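Local coordinates for Glyoxalase/bleomycin resistance protein/dioxygenase (Alicyclobacillus acidocaldarius subsp. acidocaldarius, PDB 3RRI) that probably acts as a metal-dependent dioxygenase or related enzyme of the vicinal oxygen chelate (glyoxalase/bleomycin resistance) superfamily, though its substrate is not established, at residues Ala23-Phe26 and Tyr27-Leu31; Tyr85-Ala88 and Lys89-Ile93. All blocks are in the same frame, centred on the assembly; numbering follows the deposited sequence. Where two conformers were deposited one is given.

Interaction 1: Ala23-Phe26 and Tyr27-Leu31; sequences AYDF and YVTKL
Ala23 gives its carbonyl to Tyr27 N, the O to N distance being 2.8 Å, and the same oxygen lies at the edge of the Tyr27 ring. Tyr24 O is shared: Val28 N binds it at 2.9 Å and Thr29 N only weakly, as the helix changes from i+4 to i+5 bonding. With CG turned anti to the backbone nitrogen (chi1 173°), the Tyr24 ring swings down the helix and takes Val28 CB over one face, 4.0 Å from the ring centroid. One water joins Tyr24 OH to Thr29 OG1; in one of the two Asp25 conformers a second water links Asp25 OD1 to the same threonine hydroxyl. Asp25 O accepts from Lys30 N at 3.0 Å. Phe26 points its edge at the face of Tyr27, CD2 over the ring centre, with centroids 4.8 Å apart and planes at 75°. Phe26 O accepts from Leu31 N at 2.9 Å. Tyr27 OH is hydrogen-bonded to Asp117 OD2, while Tyr24 and Val28 pack on Leu35 and Ala36 of a second subunit. The i+5 bonds define a wide pi-type turn near the C-terminal end of helix 20-30, the helix that packs against the first beta-sheet of the glyoxalase fold.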
loop_
_atom_site.group_PDB
_atom_site.type_symbol
_atom_site.label_atom_id
_atom_site.label_comp_id
_atom_site.label_asym_id
_atom_site.label_seq_id
_atom_site.Cartn_x
_atom_site.Cartn_y
_atom_site.Cartn_z
ATOM N N ALA A 23 9.184 14.690 -31.080
ATOM C CA ALA A 23 9.332 14.118 -29.748
ATOM C C ALA A 23 8.030 13.455 -29.260
ATOM O O ALA A 23 8.058 12.377 -28.634
ATOM C CB ALA A 23 9.736 15.219 -28.774
ATOM N N TYR A 24 6.900 14.121 -29.499
ATOM C CA TYR A 24 5.580 13.532 -29.289
ATOM C C TYR A 24 5.418 12.187 -30.006
ATOM O O TYR A 24 4.982 11.218 -29.394
ATOM C CB TYR A 24 4.463 14.503 -29.714
ATOM C CG TYR A 24 3.089 13.882 -29.678
ATOM C CD1 TYR A 24 2.305 13.933 -28.540
ATOM C CD2 TYR A 24 2.571 13.208 -30.786
ATOM C CE1 TYR A 24 1.057 13.356 -28.501
ATOM C CE2 TYR A 24 1.311 12.634 -30.766
ATOM C CZ TYR A 24 0.544 12.709 -29.620
ATOM O OH TYR A 24 -0.702 12.110 -29.622
ATOM N N ASP A 25 5.778 12.155 -31.290
ATOM C CA ASP A 25 5.675 10.934 -32.113
ATOM C C ASP A 25 6.474 9.798 -31.470
ATOM O O ASP A 25 6.015 8.652 -31.410
ATOM C CB ASP A 25 6.204 11.194 -33.537
ATOM C CG ASP A 25 5.346 12.197 -34.340
ATOM O OD1 ASP A 25 4.206 12.546 -33.931
ATOM O OD2 ASP A 25 5.836 12.637 -35.414
ATOM N N PHE A 26 7.654 10.119 -30.946
ATOM C CA PHE A 26 8.517 9.126 -30.352
ATOM C C PHE A 26 7.959 8.669 -29.000
ATOM O O PHE A 26 7.749 7.477 -28.755
ATOM C CB PHE A 26 9.930 9.661 -30.183
ATOM C CG PHE A 26 10.878 8.667 -29.605
ATOM C CD1 PHE A 26 11.549 7.765 -30.447
ATOM C CD2 PHE A 26 11.098 8.581 -28.217
ATOM C CE1 PHE A 26 12.395 6.832 -29.913
ATOM C CE2 PHE A 26 11.948 7.664 -27.685
ATOM C CZ PHE A 26 12.599 6.759 -28.538
ATOM N N TYR A 27 7.767 9.614 -28.082
ATOM C CA TYR A 27 7.466 9.255 -26.711
ATOM C C TYR A 27 6.027 8.799 -26.484
ATOM O O TYR A 27 5.794 7.944 -25.669
ATOM C CB TYR A 27 7.777 10.425 -25.749
ATOM C CG TYR A 27 9.260 10.552 -25.534
ATOM C CD1 TYR A 27 9.930 9.666 -24.708
ATOM C CD2 TYR A 27 10.030 11.527 -26.208
ATOM C CE1 TYR A 27 11.296 9.720 -24.541
ATOM C CE2 TYR A 27 11.424 11.573 -26.064
ATOM C CZ TYR A 27 12.062 10.675 -25.218
ATOM O OH TYR A 27 13.411 10.716 -25.040
ATOM N N VAL A 28 5.080 9.427 -27.158
ATOM C CA VAL A 28 3.673 9.128 -26.969
ATOM C C VAL A 28 3.260 8.055 -27.978
ATOM O O VAL A 28 2.946 6.933 -27.593
ATOM C CB VAL A 28 2.794 10.372 -27.101
ATOM C CG1 VAL A 28 1.342 10.019 -26.978
ATOM C CG2 VAL A 28 3.185 11.452 -26.040
ATOM N N THR A 29 3.300 8.374 -29.258
ATOM C CA THR A 29 2.741 7.455 -30.242
ATOM C C THR A 29 3.470 6.117 -30.255
ATOM O O THR A 29 2.813 5.068 -30.236
ATOM C CB THR A 29 2.763 8.038 -31.658
ATOM O OG1 THR A 29 2.081 9.303 -31.671
ATOM C CG2 THR A 29 2.037 7.091 -32.651
ATOM N N LYS A 30 4.794 6.128 -30.294
ATOM C CA LYS A 30 5.515 4.850 -30.345
ATOM C C LYS A 30 5.793 4.284 -28.971
ATOM O O LYS A 30 5.456 3.138 -28.704
ATOM C CB LYS A 30 6.816 4.962 -31.125
ATOM C CG LYS A 30 6.625 5.229 -32.617
ATOM C CD LYS A 30 7.695 6.119 -33.181
ATOM C CE LYS A 30 9.082 5.598 -32.915
ATOM N NZ LYS A 30 10.084 6.333 -33.763
ATOM N N LEU A 31 6.401 5.050 -28.065
ATOM C CA LEU A 31 6.810 4.447 -26.792
ATOM C C LEU A 31 5.635 4.181 -25.803
ATOM O O LEU A 31 5.743 3.381 -24.862
ATOM C CB LEU A 31 7.925 5.259 -26.109
ATOM C CG LEU A 31 8.708 4.616 -24.964
ATOM C CD1 LEU A 31 9.505 3.361 -25.408
ATOM C CD2 LEU A 31 9.647 5.642 -24.355
HETATM O O HOH W 1 -0.529 9.668 -30.865
HETATM O O HOH W 2 2.469 10.592 -33.860
#

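Interaction 2: Tyr85-Ala88 and Lys89-Ile93; sequences YKLA and KQRGI
The last turn of helix 78-90 runs on i+4 bonds from Lys89 N to Tyr85 O, Gln90 N to Lys86 O and Arg91 N to Leu87 O, and closes in a Schellman motif. There Ile93 N reaches back to Ala88 O at 2.9 Å, with Gly92 N to Lys89 O (3.2 Å) as the inner bond, and Gly92 takes the positive phi (71°) that turns the chain out of the helix. The turn folds Ile93 back onto the helix: its CD1 meets Leu87 CD2 at 3.9 Å and its CB lies 4.2 Å from Ala88 CB. Ile93 and Ala88 both also touch Leu115 of strand 110-116. On another side, Lys89 CG rides over one face of the Tyr85 ring, 4.2 Å from the centroid. A bend at chi2 (-65°) carries the lysine chain on along the ring to Tyr85 OH, and Asp98 receives both polar ends, the ammonium in a salt bridge and the hydroxyl in a hydrogen bond. The extended Arg91 chain passes Leu87; its NH1 is hydrogen-bonded to Lys30 O of helix 20-30, its NH2 forms a salt bridge with Glu108 of a neighbouring subunit, and one guanidinium face receives Leu87 CD1, 4.0 Å from NH1.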
loop_
_atom_site.group_PDB
_atom_site.type_symbol
_atom_site.label_atom_id
_atom_site.label_comp_id
_atom_site.label_asym_id
_atom_site.label_seq_id
_atom_site.Cartn_x
_atom_site.Cartn_y
_atom_site.Cartn_z
ATOM N N TYR A 85 10.400 -4.295 -24.235
ATOM C CA TYR A 85 11.251 -4.703 -25.358
ATOM C C TYR A 85 10.423 -5.112 -26.575
ATOM O O TYR A 85 10.720 -4.729 -27.700
ATOM C CB TYR A 85 12.121 -5.842 -24.911
ATOM C CG TYR A 85 13.039 -6.415 -25.968
ATOM C CD1 TYR A 85 14.164 -5.722 -26.359
ATOM C CD2 TYR A 85 12.792 -7.657 -26.536
ATOM C CE1 TYR A 85 15.026 -6.217 -27.300
ATOM C CE2 TYR A 85 13.653 -8.162 -27.480
ATOM C CZ TYR A 85 14.763 -7.444 -27.856
ATOM O OH TYR A 85 15.666 -7.879 -28.796
ATOM N N LYS A 86 9.385 -5.901 -26.323
ATOM C CA LYS A 86 8.518 -6.393 -27.404
ATOM C C LYS A 86 7.821 -5.213 -28.068
ATOM O O LYS A 86 7.686 -5.138 -29.293
ATOM C CB LYS A 86 7.485 -7.373 -26.843
ATOM C CG LYS A 86 6.459 -7.856 -27.854
ATOM C CD LYS A 86 5.483 -8.845 -27.221
ATOM C CE LYS A 86 4.197 -9.039 -28.048
ATOM N NZ LYS A 86 3.093 -9.546 -27.177
ATOM N N LEU A 87 7.386 -4.239 -27.258
ATOM C CA LEU A 87 6.747 -3.069 -27.794
ATOM C C LEU A 87 7.684 -2.313 -28.744
ATOM O O LEU A 87 7.279 -1.927 -29.858
ATOM C CB LEU A 87 6.315 -2.157 -26.632
ATOM C CG LEU A 87 5.637 -0.809 -26.944
ATOM C CD1 LEU A 87 4.738 -0.306 -25.761
ATOM C CD2 LEU A 87 6.594 0.299 -27.313
ATOM N N ALA A 88 8.904 -2.064 -28.277
ATOM C CA ALA A 88 9.916 -1.334 -29.046
ATOM C C ALA A 88 10.222 -2.024 -30.380
ATOM O O ALA A 88 10.267 -1.373 -31.426
ATOM C CB ALA A 88 11.173 -1.149 -28.211
ATOM N N LYS A 89 10.344 -3.346 -30.308
ATOM C CA LYS A 89 10.606 -4.145 -31.513
ATOM C C LYS A 89 9.441 -4.116 -32.491
ATOM O O LYS A 89 9.631 -3.805 -33.669
ATOM C CB LYS A 89 10.922 -5.591 -31.131
ATOM C CG LYS A 89 12.300 -5.766 -30.569
ATOM C CD LYS A 89 13.347 -5.456 -31.595
ATOM C CE LYS A 89 14.733 -5.801 -31.116
ATOM N NZ LYS A 89 15.687 -5.694 -32.225
ATOM N N GLN A 90 8.243 -4.413 -32.006
ATOM C CA GLN A 90 7.095 -4.448 -32.886
ATOM C C GLN A 90 6.821 -3.091 -33.519
ATOM O O GLN A 90 6.549 -3.013 -34.715
ATOM C CB GLN A 90 5.863 -5.016 -32.180
ATOM C CG GLN A 90 6.019 -6.504 -31.791
ATOM C CD GLN A 90 4.694 -7.241 -31.678
ATOM O OE1 GLN A 90 3.667 -6.774 -32.166
ATOM N NE2 GLN A 90 4.718 -8.398 -31.055
ATOM N N ARG A 91 6.924 -2.020 -32.737
ATOM C CA ARG A 91 6.638 -0.684 -33.234
ATOM C C ARG A 91 7.810 0.013 -33.928
ATOM O O ARG A 91 7.678 1.147 -34.373
ATOM C CB ARG A 91 6.106 0.171 -32.092
ATOM C CG ARG A 91 4.780 -0.305 -31.620
ATOM C CD ARG A 91 4.221 0.671 -30.595
ATOM N NE ARG A 91 2.891 0.299 -30.147
ATOM C CZ ARG A 91 2.246 0.917 -29.166
ATOM N NH1 ARG A 91 2.859 1.906 -28.472
ATOM N NH2 ARG A 91 1.003 0.544 -28.849
ATOM N N GLY A 92 8.932 -0.675 -34.088
ATOM C CA GLY A 92 10.021 -0.158 -34.884
ATOM C C GLY A 92 10.769 1.013 -34.250
ATOM O O GLY A 92 11.254 1.902 -34.945
ATOM N N ILE A 93 10.892 1.001 -32.922
ATOM C CA ILE A 93 11.581 2.094 -32.228
ATOM C C ILE A 93 13.073 1.864 -32.336
ATOM O O ILE A 93 13.534 0.747 -32.113
ATOM C CB ILE A 93 11.196 2.216 -30.731
ATOM C CG1 ILE A 93 9.682 2.306 -30.589
ATOM C CG2 ILE A 93 11.922 3.449 -30.118
ATOM C CD1 ILE A 93 9.185 2.576 -29.138
#

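Overall arrangement
Interactions 1 and 2 lie at the C-terminal ends of two different helices, 20-30 and 78-90, each associated with a different beta-sheet, and they meet directly. Arg91 NH1 probably donates to Lys30 O at 2.9 Å, tying the end of one helix to the other, while Phe26 CE1 packs on Ile93 CG2 at 3.4 Å. Both contacts are partly buried, but interaction 1 has more buried residues and centres on aromatic packing, with water bridging polar groups on its outer side. Interaction 2 is more exposed and richer in long charged chains. Interaction 1 widens into a pi-type turn near the end of its helix, whereas interaction 2 includes a Schellman motif. Neighbouring subunits cover part of each.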